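PDB 7CUP: 2,5-dihydroxypyridine 5,6-dioxygenase from Pseudomonas putida KT2440, which catalyses the iron-dependent opening of 2,5-dihydroxypyridine by dioxygen between ring carbons 5 and 6, giving N-formylmaleamate in aerobic nicotinate degradation. Local coordinates for residues Thr9-His14 against Asp188-Gly193; Val15-Arg20 against Gln48-Lys53; His33-Arg38 against Val98-Leu103; Ala42-Ala47 against Val54-Leu59. One frame throughout, in Å; residues are numbered along the deposited sequence.

All four contacts lie in the part of the chain built on the parallel five-stranded sheet, away from the iron site. Interactions 1, 3 and 4 are buried. Interaction 2 is partly exposed, at the ends of helices 5-18 and 37-49. Helix 5-18 serves interactions 1 and 2; helix 37-49 serves interactions 2, 3 and 4. Interaction 1 is aromatic and interaction 2 purely aliphatic. Interaction 4 sets a thioether against the strand that is outermost within the chain. Interaction 3 differs from these: it joins two loops beyond the sheet by hydroxyl-to-carbonyl bonds and a water. Phe12 of interaction 1 also packs on Ala46 of interaction 4 and Val98 of interaction 3.

Interaction 1 of 4, residues Thr9-His14 against Asp188-Gly193; sequences TQMFEH and DHWPSG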
loop_
_atom_site.group_PDB
_atom_site.type_symbol
_atom_site.label_atom_id
_atom_site.label_comp_id
_atom_site.label_asym_id
_atom_site.label_seq_id
_atom_site.Cartn_x
_atom_site.Cartn_y
_atom_site.Cartn_z
ATOM N N THR A 9 8.551 -8.490 -17.160
ATOM C CA THR A 9 8.619 -9.953 -16.970
ATOM C C THR A 9 9.237 -10.577 -18.221
ATOM O O THR A 9 10.143 -11.392 -18.078
ATOM C CB THR A 9 7.225 -10.509 -16.680
ATOM O OG1 THR A 9 6.878 -9.922 -15.440
ATOM C CG2 THR A 9 7.185 -12.012 -16.581
ATOM N N GLN A 10 8.793 -10.201 -19.415
ATOM C CA GLN A 10 9.360 -10.773 -20.685
ATOM C C GLN A 10 10.848 -10.461 -20.798
ATOM O O GLN A 10 11.603 -11.345 -21.273
ATOM C CB GLN A 10 8.702 -10.250 -21.957
ATOM C CG GLN A 10 7.467 -11.035 -22.326
ATOM C CD GLN A 10 6.686 -10.308 -23.387
ATOM O OE1 GLN A 10 7.273 -9.695 -24.284
ATOM N NE2 GLN A 10 5.363 -10.357 -23.269
ATOM N N MET A 11 11.251 -9.257 -20.406
ATOM C CA MET A 11 12.687 -8.877 -20.431
ATOM C C MET A 11 13.435 -9.831 -19.497
ATOM O O MET A 11 14.522 -10.307 -19.895
ATOM C CB MET A 11 12.925 -7.425 -20.012
ATOM C CG MET A 11 12.528 -6.404 -21.103
ATOM S SD MET A 11 12.103 -4.783 -20.444
ATOM C CE MET A 11 13.598 -4.389 -19.551
ATOM N N PHE A 12 12.913 -10.074 -18.292
ATOM C CA PHE A 12 13.617 -10.937 -17.312
ATOM C C PHE A 12 13.642 -12.383 -17.827
ATOM O O PHE A 12 14.665 -13.090 -17.630
ATOM C CB PHE A 12 13.043 -10.836 -15.899
ATOM C CG PHE A 12 13.763 -9.834 -15.029
ATOM C CD1 PHE A 12 13.429 -8.487 -15.060
ATOM C CD2 PHE A 12 14.810 -10.230 -14.210
ATOM C CE1 PHE A 12 14.102 -7.574 -14.260
ATOM C CE2 PHE A 12 15.490 -9.312 -13.419
ATOM C CZ PHE A 12 15.123 -7.988 -13.434
ATOM N N GLU A 13 12.600 -12.838 -18.518
ATOM C CA GLU A 13 12.656 -14.178 -19.163
ATOM C C GLU A 13 13.823 -14.211 -20.154
ATOM O O GLU A 13 14.572 -15.207 -20.132
ATOM C CB GLU A 13 11.364 -14.547 -19.882
ATOM C CG GLU A 13 10.234 -14.735 -18.916
ATOM C CD GLU A 13 8.896 -14.935 -19.594
ATOM O OE1 GLU A 13 8.761 -15.976 -20.276
ATOM O OE2 GLU A 13 7.988 -14.074 -19.390
ATOM N N HIS A 14 13.962 -13.193 -21.006
ATOM C CA HIS A 14 15.050 -13.114 -22.020
ATOM C C HIS A 14 16.426 -13.195 -21.342
ATOM O O HIS A 14 17.242 -14.079 -21.709
ATOM C CB HIS A 14 14.893 -11.861 -22.887
ATOM C CG HIS A 14 16.090 -11.588 -23.739
ATOM N ND1 HIS A 14 16.275 -12.198 -24.958
ATOM C CD2 HIS A 14 17.132 -10.749 -23.574
ATOM C CE1 HIS A 14 17.393 -11.771 -25.500
ATOM N NE2 HIS A 14 17.941 -10.875 -24.672
ATOM N N ASP A 188 27.858 -10.607 -13.385
ATOM C CA ASP A 188 27.654 -9.594 -14.453
ATOM C C ASP A 188 26.484 -8.692 -14.070
ATOM O O ASP A 188 25.851 -8.927 -13.017
ATOM C CB ASP A 188 27.493 -10.253 -15.820
ATOM C CG ASP A 188 28.013 -9.426 -16.989
ATOM O OD1 ASP A 188 27.852 -8.175 -16.959
ATOM O OD2 ASP A 188 28.549 -10.047 -17.967
ATOM N N HIS A 189 26.289 -7.632 -14.849
ATOM C CA HIS A 189 25.381 -6.514 -14.507
ATOM C C HIS A 189 24.544 -6.230 -15.734
ATOM O O HIS A 189 25.133 -5.891 -16.761
ATOM C CB HIS A 189 26.223 -5.297 -14.135
ATOM C CG HIS A 189 25.443 -4.127 -13.639
ATOM N ND1 HIS A 189 26.058 -2.931 -13.333
ATOM C CD2 HIS A 189 24.120 -3.940 -13.446
ATOM C CE1 HIS A 189 25.138 -2.084 -12.912
ATOM N NE2 HIS A 189 23.959 -2.669 -12.979
ATOM N N TRP A 190 23.240 -6.449 -15.648
ATOM C CA TRP A 190 22.301 -5.931 -16.652
ATOM C C TRP A 190 21.881 -4.521 -16.240
ATOM O O TRP A 190 21.221 -4.395 -15.208
ATOM C CB TRP A 190 21.139 -6.895 -16.715
ATOM C CG TRP A 190 20.000 -6.409 -17.543
ATOM C CD1 TRP A 190 19.975 -5.449 -18.519
ATOM C CD2 TRP A 190 18.679 -6.904 -17.423
ATOM N NE1 TRP A 190 18.708 -5.342 -19.024
ATOM C CE2 TRP A 190 17.896 -6.215 -18.363
ATOM C CE3 TRP A 190 18.095 -7.840 -16.572
ATOM C CZ2 TRP A 190 16.538 -6.479 -18.517
ATOM C CZ3 TRP A 190 16.754 -8.099 -16.727
ATOM C CH2 TRP A 190 16.000 -7.441 -17.696
ATOM N N PRO A 191 22.273 -3.422 -16.943
ATOM C CA PRO A 191 23.003 -3.428 -18.213
ATOM C C PRO A 191 24.502 -3.105 -18.130
ATOM O O PRO A 191 24.935 -2.535 -17.131
ATOM C CB PRO A 191 22.364 -2.225 -18.901
ATOM C CG PRO A 191 22.247 -1.213 -17.774
ATOM C CD PRO A 191 22.038 -2.036 -16.520
ATOM N N SER A 192 25.263 -3.443 -19.180
ATOM C CA SER A 192 26.718 -3.157 -19.264
ATOM C C SER A 192 27.170 -3.299 -20.721
ATOM O O SER A 192 26.445 -2.811 -21.608
ATOM C CB SER A 192 27.507 -4.001 -18.279
ATOM O OG SER A 192 27.329 -5.403 -18.490
ATOM N N GLY A 193 28.341 -3.902 -20.965
ATOM C CA GLY A 193 28.966 -3.883 -22.301
ATOM C C GLY A 193 30.296 -3.151 -22.288
ATOM O O GLY A 193 30.443 -2.219 -23.074
#
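Phe12 and Trp190 form a T-shaped (edge-to-face) aromatic pair, and Met11 adds its side chain to the same indole. The contact is buried and joins helix 5-18 to Trp190 at the end region of strand 187-189, which is outermost within this chain at one side of the parallel alpha/beta sheet. The centroids of the Phe12 ring and the six-membered ring of Trp190 are 4.7 Å apart, with the planes at 59°. Trp190 brings its CZ3 corner over the middle of the Phe12 ring, and CZ3 is 3.7 Å from Phe12 CE1. With chi1 at 171°, the indole of Trp190 points away from its own backbone N and reaches the helix. The Met11 chain crosses the indole at about a right angle. Its CE is 3.8 Å from Trp190 CZ2, and its CB is 3.8 Å from Trp190 CH2. Replacing Phe12 with a valine would probably open a gap under CZ3 and leave the indole edge without its aromatic face. Phe12 also packs on Ala46 of helix 37-49. The polar end of Trp190 is held separately, by a hydrogen bond from NE1 to Leu129 O. The peptide bond from Trp190 to Pro191 is cis. Across this cis peptide, Ser192 OG donates to His189 O at 2.8 Å, in the carbonyl plane.

Interaction 2 of 4, residues Val15-Arg20 against Gln48-Lys53; sequences VLKLSR and QRLKAK
Lys17 and Leu50 bring the two backbones to within 7.7 Å, CA to CA, where helices 5-18 and 37-49 both come to an end. Leu50 carries the contact with its two methyl groups. CD1 sits 3.5 Å from Leu16 CB, and CD2 sits 3.4 Å from Lys17 CE. Both pairs are tighter than usual carbon contacts. The bend at chi3 (-102°) brings CE of Lys17 back to Leu50 CD2; the two side chains cross at a slant. With an alanine in place of Leu50, the two methyl groups would be gone, and the Lys17 chain would probably be free to turn. Both helices close in Schellman motifs. In the first, Arg20 has positive phi (67°), and its N bonds to Lys17 O at 2.8 Å. In the second, Lys51 has positive phi (70°), and its N bonds to Gln48 O at 2.8 Å. Leu16 is buried and also packs on Leu96 and Val98 of strand 96-99, while Lys17 is exposed. Next to Leu16, Val15 O accepts two bonds from Ser19. Ser19 N at 2.9 Å and Ser19 OG at 3.0 Å reach this oxygen from opposite faces of its carbonyl plane.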
loop_
_atom_site.group_PDB
_atom_site.type_symbol
_atom_site.label_atom_id
_atom_site.label_comp_id
_atom_site.label_asym_id
_atom_site.label_seq_id
_atom_site.Cartn_x
_atom_site.Cartn_y
_atom_site.Cartn_z
ATOM N N VAL A 15 16.665 -12.371 -20.328
ATOM C CA VAL A 15 17.997 -12.263 -19.666
ATOM C C VAL A 15 18.253 -13.526 -18.825
ATOM O O VAL A 15 19.398 -13.966 -18.817
ATOM C CB VAL A 15 18.111 -10.941 -18.878
ATOM C CG1 VAL A 15 19.443 -10.838 -18.140
ATOM C CG2 VAL A 15 17.916 -9.749 -19.828
ATOM N N LEU A 16 17.252 -14.098 -18.150
ATOM C CA LEU A 16 17.439 -15.360 -17.377
ATOM C C LEU A 16 17.736 -16.541 -18.337
ATOM O O LEU A 16 18.608 -17.327 -18.025
ATOM C CB LEU A 16 16.195 -15.624 -16.538
ATOM C CG LEU A 16 15.954 -14.664 -15.367
ATOM C CD1 LEU A 16 14.768 -15.172 -14.571
ATOM C CD2 LEU A 16 17.154 -14.510 -14.473
ATOM N N LYS A 17 17.093 -16.593 -19.501
ATOM C CA LYS A 17 17.412 -17.576 -20.573
ATOM C C LYS A 17 18.877 -17.417 -21.017
ATOM O O LYS A 17 19.612 -18.419 -20.993
ATOM C CB LYS A 17 16.437 -17.433 -21.741
ATOM C CG LYS A 17 15.559 -18.651 -21.945
ATOM C CD LYS A 17 14.635 -18.582 -23.142
ATOM C CE LYS A 17 13.217 -18.254 -22.728
ATOM N NZ LYS A 17 12.379 -17.863 -23.882
ATOM N N LEU A 18 19.312 -16.210 -21.364
ATOM C CA LEU A 18 20.718 -15.992 -21.752
ATOM C C LEU A 18 21.615 -16.416 -20.591
ATOM O O LEU A 18 22.736 -16.864 -20.842
ATOM C CB LEU A 18 20.930 -14.521 -22.114
ATOM C CG LEU A 18 20.365 -14.098 -23.463
ATOM C CD1 LEU A 18 20.537 -12.596 -23.673
ATOM C CD2 LEU A 18 21.020 -14.890 -24.596
ATOM N N SER A 19 21.144 -16.255 -19.359
ATOM C CA SER A 19 21.861 -16.638 -18.115
ATOM C C SER A 19 21.744 -18.148 -17.824
ATOM O O SER A 19 22.141 -18.562 -16.721
ATOM C CB SER A 19 21.366 -15.811 -16.934
ATOM O OG SER A 19 21.746 -14.457 -17.051
ATOM N N ARG A 20 21.184 -18.937 -18.737
ATOM C CA ARG A 20 21.104 -20.421 -18.674
ATOM C C ARG A 20 20.197 -20.865 -17.526
ATOM O O ARG A 20 20.405 -21.958 -16.949
ATOM C CB ARG A 20 22.512 -21.038 -18.657
ATOM C CG ARG A 20 23.190 -20.928 -20.021
ATOM C CD ARG A 20 24.411 -21.803 -20.284
ATOM N NE ARG A 20 25.491 -20.964 -20.803
ATOM C CZ ARG A 20 25.546 -20.399 -22.021
ATOM N NH1 ARG A 20 24.571 -20.588 -22.898
ATOM N NH2 ARG A 20 26.585 -19.643 -22.357
ATOM N N GLN A 48 9.964 -18.437 -12.580
ATOM C CA GLN A 48 8.885 -19.469 -12.572
ATOM C C GLN A 48 8.403 -19.788 -14.005
ATOM O O GLN A 48 8.205 -20.976 -14.300
ATOM C CB GLN A 48 7.762 -19.023 -11.648
ATOM C CG GLN A 48 8.191 -19.015 -10.207
ATOM C CD GLN A 48 7.068 -18.652 -9.269
ATOM O OE1 GLN A 48 6.356 -19.522 -8.778
ATOM N NE2 GLN A 48 6.957 -17.375 -8.963
ATOM N N ARG A 49 8.264 -18.806 -14.895
ATOM C CA ARG A 49 7.894 -19.090 -16.303
ATOM C C ARG A 49 8.926 -20.028 -16.944
ATOM O O ARG A 49 8.522 -20.845 -17.751
ATOM C CB ARG A 49 7.722 -17.809 -17.111
ATOM C CG ARG A 49 6.434 -17.100 -16.744
ATOM C CD ARG A 49 5.833 -16.299 -17.860
ATOM N NE ARG A 49 4.442 -16.131 -17.472
ATOM C CZ ARG A 49 3.431 -16.923 -17.846
ATOM N NH1 ARG A 49 3.612 -17.914 -18.709
ATOM N NH2 ARG A 49 2.221 -16.673 -17.382
ATOM N N LEU A 50 10.206 -19.932 -16.608
ATOM C CA LEU A 50 11.252 -20.800 -17.198
ATOM C C LEU A 50 11.292 -22.129 -16.437
ATOM O O LEU A 50 12.157 -22.919 -16.769
ATOM C CB LEU A 50 12.605 -20.091 -17.167
ATOM C CG LEU A 50 12.692 -18.791 -17.972
ATOM C CD1 LEU A 50 14.011 -18.061 -17.707
ATOM C CD2 LEU A 50 12.493 -19.044 -19.465
ATOM N N LYS A 51 10.373 -22.342 -15.485
ATOM C CA LYS A 51 10.190 -23.608 -14.720
ATOM C C LYS A 51 11.353 -23.830 -13.746
ATOM O O LYS A 51 11.521 -24.954 -13.284
ATOM C CB LYS A 51 10.102 -24.815 -15.665
ATOM C CG LYS A 51 8.972 -24.787 -16.690
ATOM C CD LYS A 51 8.797 -26.137 -17.385
ATOM C CE LYS A 51 7.950 -26.103 -18.644
ATOM N NZ LYS A 51 8.694 -25.506 -19.784
ATOM N N ALA A 52 12.141 -22.803 -13.451
ATOM C CA ALA A 52 13.147 -22.828 -12.369
ATOM C C ALA A 52 12.433 -22.839 -11.013
ATOM O O ALA A 52 11.298 -22.406 -10.936
ATOM C CB ALA A 52 14.078 -21.660 -12.525
ATOM N N LYS A 53 13.059 -23.417 -9.997
ATOM C CA LYS A 53 12.687 -23.211 -8.576
ATOM C C LYS A 53 13.123 -21.785 -8.199
ATOM O O LYS A 53 14.200 -21.364 -8.646
ATOM C CB LYS A 53 13.349 -24.295 -7.732
ATOM C CG LYS A 53 12.913 -25.714 -8.085
ATOM C CD LYS A 53 11.431 -25.900 -7.773
ATOM C CE LYS A 53 10.855 -27.176 -8.346
ATOM N NZ LYS A 53 9.585 -27.514 -7.659
#

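Interaction 3 of 4, residues His33-Arg38 against Val98-Leu103; sequences HYSDPR and VDTMML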
loop_
_atom_site.group_PDB
_atom_site.type_symbol
_atom_site.label_atom_id
_atom_site.label_comp_id
_atom_site.label_asym_id
_atom_site.label_seq_id
_atom_site.Cartn_x
_atom_site.Cartn_y
_atom_site.Cartn_z
ATOM N N HIS A 33 14.841 -3.323 1.653
ATOM C CA HIS A 33 13.601 -2.491 1.700
ATOM C C HIS A 33 13.577 -1.481 0.536
ATOM O O HIS A 33 12.505 -1.115 0.082
ATOM C CB HIS A 33 13.469 -1.771 3.038
ATOM C CG HIS A 33 14.349 -0.576 3.144
ATOM N ND1 HIS A 33 15.579 -0.634 3.784
ATOM C CD2 HIS A 33 14.192 0.695 2.719
ATOM C CE1 HIS A 33 16.141 0.569 3.720
ATOM N NE2 HIS A 33 15.319 1.390 3.064
ATOM N N TYR A 34 14.733 -1.088 0.008
ATOM C CA TYR A 34 14.852 -0.058 -1.047
ATOM C C TYR A 34 14.833 -0.669 -2.457
ATOM O O TYR A 34 14.939 0.102 -3.421
ATOM C CB TYR A 34 16.137 0.732 -0.805
ATOM C CG TYR A 34 17.387 -0.115 -0.715
ATOM C CD1 TYR A 34 18.122 -0.403 -1.858
ATOM C CD2 TYR A 34 17.862 -0.607 0.501
ATOM C CE1 TYR A 34 19.279 -1.165 -1.801
ATOM C CE2 TYR A 34 19.051 -1.316 0.573
ATOM C CZ TYR A 34 19.732 -1.635 -0.585
ATOM O OH TYR A 34 20.884 -2.371 -0.565
ATOM N N SER A 35 14.672 -1.980 -2.613
ATOM C CA SER A 35 14.656 -2.657 -3.935
ATOM C C SER A 35 13.356 -2.307 -4.666
ATOM O O SER A 35 12.325 -2.218 -4.006
ATOM C CB SER A 35 14.782 -4.145 -3.784
ATOM O OG SER A 35 16.053 -4.491 -3.249
ATOM N N ASP A 36 13.412 -2.138 -5.978
ATOM C CA ASP A 36 12.221 -1.853 -6.814
ATOM C C ASP A 36 11.318 -3.072 -6.819
ATOM O O ASP A 36 11.722 -4.144 -7.291
ATOM C CB ASP A 36 12.587 -1.459 -8.244
ATOM C CG ASP A 36 11.345 -1.025 -9.025
ATOM O OD1 ASP A 36 10.203 -1.360 -8.590
ATOM O OD2 ASP A 36 11.516 -0.328 -10.033
ATOM N N PRO A 37 10.101 -2.982 -6.234
ATOM C CA PRO A 37 9.209 -4.133 -6.147
ATOM C C PRO A 37 8.777 -4.675 -7.517
ATOM O O PRO A 37 8.590 -5.884 -7.639
ATOM C CB PRO A 37 7.993 -3.625 -5.344
ATOM C CG PRO A 37 8.089 -2.135 -5.417
ATOM C CD PRO A 37 9.573 -1.837 -5.477
ATOM N N ARG A 38 8.673 -3.818 -8.520
ATOM C CA ARG A 38 8.268 -4.266 -9.886
ATOM C C ARG A 38 9.343 -5.198 -10.459
ATOM O O ARG A 38 8.974 -6.204 -11.064
ATOM C CB ARG A 38 8.032 -3.047 -10.761
ATOM C CG ARG A 38 6.888 -2.207 -10.235
ATOM C CD ARG A 38 6.666 -0.980 -11.069
ATOM N NE ARG A 38 6.135 -1.380 -12.358
ATOM C CZ ARG A 38 6.703 -1.079 -13.517
ATOM N NH1 ARG A 38 7.794 -0.328 -13.522
ATOM N NH2 ARG A 38 6.162 -1.503 -14.657
ATOM N N VAL A 98 19.632 -13.180 -8.581
ATOM C CA VAL A 98 19.300 -11.840 -9.144
ATOM C C VAL A 98 19.460 -10.848 -8.005
ATOM O O VAL A 98 18.654 -10.876 -7.099
ATOM C CB VAL A 98 17.879 -11.763 -9.706
ATOM C CG1 VAL A 98 17.610 -10.374 -10.227
ATOM C CG2 VAL A 98 17.663 -12.814 -10.779
ATOM N N ASP A 99 20.469 -10.007 -8.052
ATOM C CA ASP A 99 20.709 -9.015 -6.982
ATOM C C ASP A 99 19.999 -7.704 -7.352
ATOM O O ASP A 99 20.425 -7.013 -8.284
ATOM C CB ASP A 99 22.220 -8.919 -6.772
ATOM C CG ASP A 99 22.638 -7.858 -5.782
ATOM O OD1 ASP A 99 21.727 -7.292 -5.123
ATOM O OD2 ASP A 99 23.855 -7.579 -5.731
ATOM N N THR A 100 18.950 -7.357 -6.613
ATOM C CA THR A 100 18.229 -6.065 -6.719
ATOM C C THR A 100 18.569 -5.160 -5.538
ATOM O O THR A 100 17.853 -4.162 -5.358
ATOM C CB THR A 100 16.715 -6.293 -6.771
ATOM O OG1 THR A 100 16.227 -6.758 -5.505
ATOM C CG2 THR A 100 16.323 -7.297 -7.825
ATOM N N MET A 101 19.631 -5.434 -4.777
ATOM C CA MET A 101 20.006 -4.577 -3.612
ATOM C C MET A 101 21.457 -4.064 -3.709
ATOM O O MET A 101 21.800 -3.208 -2.867
ATOM C CB MET A 101 19.800 -5.304 -2.276
ATOM C CG MET A 101 20.856 -6.315 -1.932
ATOM S SD MET A 101 20.627 -6.990 -0.250
ATOM C CE MET A 101 21.537 -5.815 0.728
ATOM N N MET A 102 22.273 -4.574 -4.647
ATOM C CA MET A 102 23.630 -4.049 -4.975
ATOM C C MET A 102 24.591 -4.497 -3.882
ATOM O O MET A 102 25.020 -3.651 -3.099
ATOM C CB MET A 102 23.636 -2.520 -5.045
ATOM C CG MET A 102 23.872 -1.961 -6.407
ATOM S SD MET A 102 25.596 -2.051 -6.837
ATOM C CE MET A 102 26.207 -0.602 -5.989
ATOM N N LEU A 103 24.834 -5.799 -3.800
ATOM C CA LEU A 103 25.898 -6.387 -2.963
ATOM C C LEU A 103 27.207 -5.926 -3.575
ATOM O O LEU A 103 27.522 -6.396 -4.669
ATOM C CB LEU A 103 25.861 -7.916 -3.019
ATOM C CG LEU A 103 24.857 -8.620 -2.131
ATOM C CD1 LEU A 103 25.100 -10.109 -2.245
ATOM C CD2 LEU A 103 24.946 -8.157 -0.683
HETATM O O HOH W 1 16.077 -2.617 -7.048
#
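Tyr34 and Ser35 each give a hydroxyl bond to a backbone carbonyl of the facing loop. Tyr34 OH donates to Met101 O at 2.6 Å, in the carbonyl plane and on a lone pair. The oxygen lies at the edge of the phenol ring, near its plane. Met101 CB packs beside the same hydroxyl, 3.6 Å from Tyr34 OH. Ser35 OG donates to Thr100 O at 2.8 Å, but from above the carbonyl plane (64° out of it). A water adds a third link: it accepts from Asp36 N at 2.9 Å and donates to Thr100 O. That carbonyl therefore takes two bonds. Tyr34 CG sits between its backbone N and carbonyl carbon (chi1 55°), and the ring extends from there to Met101. Ser35 OG also bonds to Ser32 N, and Thr100 OG1 to Leu30 O. On the far side, Asp99 shapes the loop: OD1 accepts from Met101 N at 2.8 Å and from Met102 N, and OD2 accepts from Leu103 N. On the near side, Asp36 OD1 accepts from Arg38 N at 2.9 Å. The arrangement thus pairs an Asx turn after strand 96-99 with the N-cap of helix 37-49, in loops following two neighbouring parallel strands of the sheet.

Interaction 4 of 4, residues Ala42-Ala47 against Val54-Leu59; sequences AAMEAA and VYAVEL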
loop_
_atom_site.group_PDB
_atom_site.type_symbol
_atom_site.label_atom_id
_atom_site.label_comp_id
_atom_site.label_asym_id
_atom_site.label_seq_id
_atom_site.Cartn_x
_atom_site.Cartn_y
_atom_site.Cartn_z
ATOM N N ALA A 42 8.956 -9.177 -11.302
ATOM C CA ALA A 42 9.263 -9.616 -12.687
ATOM C C ALA A 42 10.311 -10.750 -12.691
ATOM O O ALA A 42 10.177 -11.683 -13.512
ATOM C CB ALA A 42 9.722 -8.464 -13.514
ATOM N N ALA A 43 11.333 -10.647 -11.844
ATOM C CA ALA A 43 12.391 -11.667 -11.671
ATOM C C ALA A 43 11.770 -12.956 -11.123
ATOM O O ALA A 43 12.051 -14.038 -11.665
ATOM C CB ALA A 43 13.502 -11.113 -10.804
ATOM N N MET A 44 10.924 -12.859 -10.099
ATOM C CA MET A 44 10.268 -14.040 -9.476
ATOM C C MET A 44 9.354 -14.713 -10.529
ATOM O O MET A 44 9.469 -15.927 -10.702
ATOM C CB MET A 44 9.447 -13.641 -8.248
ATOM C CG MET A 44 10.286 -13.180 -7.043
ATOM S SD MET A 44 11.129 -14.527 -6.181
ATOM C CE MET A 44 9.824 -15.180 -5.148
ATOM N N GLU A 45 8.537 -13.923 -11.233
ATOM C CA GLU A 45 7.552 -14.384 -12.251
ATOM C C GLU A 45 8.311 -15.013 -13.418
ATOM O O GLU A 45 7.997 -16.132 -13.761
ATOM C CB GLU A 45 6.615 -13.261 -12.696
ATOM C CG GLU A 45 5.532 -12.953 -11.669
ATOM C CD GLU A 45 4.920 -14.195 -11.012
ATOM O OE1 GLU A 45 5.177 -14.455 -9.784
ATOM O OE2 GLU A 45 4.196 -14.925 -11.736
ATOM N N ALA A 46 9.337 -14.359 -13.949
ATOM C CA ALA A 46 10.107 -14.859 -15.104
ATOM C C ALA A 46 10.814 -16.187 -14.761
ATOM O O ALA A 46 10.747 -17.158 -15.575
ATOM C CB ALA A 46 11.088 -13.818 -15.559
ATOM N N ALA A 47 11.478 -16.272 -13.614
ATOM C CA ALA A 47 12.163 -17.515 -13.183
ATOM C C ALA A 47 11.166 -18.672 -13.117
ATOM O O ALA A 47 11.507 -19.789 -13.622
ATOM C CB ALA A 47 12.860 -17.304 -11.879
ATOM N N VAL A 54 12.288 -21.049 -7.478
ATOM C CA VAL A 54 12.587 -19.645 -7.076
ATOM C C VAL A 54 12.268 -19.425 -5.603
ATOM O O VAL A 54 11.350 -20.028 -5.065
ATOM C CB VAL A 54 11.844 -18.627 -7.954
ATOM C CG1 VAL A 54 11.989 -18.992 -9.411
ATOM C CG2 VAL A 54 10.371 -18.498 -7.594
ATOM N N TYR A 55 13.020 -18.523 -4.983
ATOM C CA TYR A 55 12.698 -17.954 -3.661
ATOM C C TYR A 55 13.340 -16.571 -3.619
ATOM O O TYR A 55 14.306 -16.334 -4.395
ATOM C CB TYR A 55 13.193 -18.859 -2.525
ATOM C CG TYR A 55 14.664 -19.198 -2.545
ATOM C CD1 TYR A 55 15.163 -20.157 -3.415
ATOM C CD2 TYR A 55 15.568 -18.571 -1.704
ATOM C CE1 TYR A 55 16.514 -20.481 -3.438
ATOM C CE2 TYR A 55 16.931 -18.869 -1.722
ATOM C CZ TYR A 55 17.404 -19.830 -2.598
ATOM O OH TYR A 55 18.714 -20.182 -2.608
ATOM N N ALA A 56 12.795 -15.695 -2.782
ATOM C CA ALA A 56 13.368 -14.363 -2.480
ATOM C C ALA A 56 14.087 -14.424 -1.131
ATOM O O ALA A 56 13.663 -15.161 -0.205
ATOM C CB ALA A 56 12.289 -13.299 -2.508
ATOM N N VAL A 57 15.216 -13.725 -1.059
ATOM C CA VAL A 57 15.989 -13.478 0.177
ATOM C C VAL A 57 15.982 -11.976 0.414
ATOM O O VAL A 57 16.376 -11.250 -0.503
ATOM C CB VAL A 57 17.414 -14.022 0.056
ATOM C CG1 VAL A 57 18.186 -13.735 1.324
ATOM C CG2 VAL A 57 17.385 -15.506 -0.245
ATOM N N GLU A 58 15.475 -11.557 1.569
ATOM C CA GLU A 58 15.466 -10.146 1.977
ATOM C C GLU A 58 16.459 -9.993 3.116
ATOM O O GLU A 58 16.339 -10.692 4.117
ATOM C CB GLU A 58 14.076 -9.655 2.374
ATOM C CG GLU A 58 14.128 -8.216 2.796
ATOM C CD GLU A 58 12.826 -7.445 2.763
ATOM O OE1 GLU A 58 11.737 -8.102 2.814
ATOM O OE2 GLU A 58 12.925 -6.168 2.705
ATOM N N LEU A 59 17.391 -9.080 2.943
ATOM C CA LEU A 59 18.351 -8.667 3.988
ATOM C C LEU A 59 17.949 -7.281 4.489
ATOM O O LEU A 59 17.559 -6.419 3.709
ATOM C CB LEU A 59 19.750 -8.631 3.373
ATOM C CG LEU A 59 20.276 -9.964 2.838
ATOM C CD1 LEU A 59 21.702 -9.840 2.380
ATOM C CD2 LEU A 59 20.168 -11.038 3.897
#
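Met44 bends at both chi2 (-74°) and chi3 (-81°), and this double turn folds its thioether from the helix onto Val54-Ala56. SD and CE do the touching. SD lies 4.0 Å from Tyr55 C and 4.0 Å from Ala56 CB. CE lies 3.8 Å from Ala56 N and 4.2 Å from Val54 CG2. The sulfur end thus lies on the strand backbone as well as on two small side chains. One turn on, Ala47 and Val54 face each other where the two backbones are nearest, with their CA atoms 6.5 Å apart. The short axes of helix 42-47 and strand 54-58 pass 8.6 Å apart and run nearly antiparallel, at 161°. They are the helix and second strand of the beta-alpha-beta unit formed by strand 26-31, helix 37-49 and strand 53-58. Met44 also reaches Val29 on the first strand of the unit. Ala56 and Glu58 pair with an antiparallel strand of a neighbouring subunit, so the sheet runs on across the interface. The contact between helix and strand is apolar and rests on shape and burial. With no polar bond across it, it is held by dispersion between the thioether of Met44 and the strand backbone and Ala56 methyl.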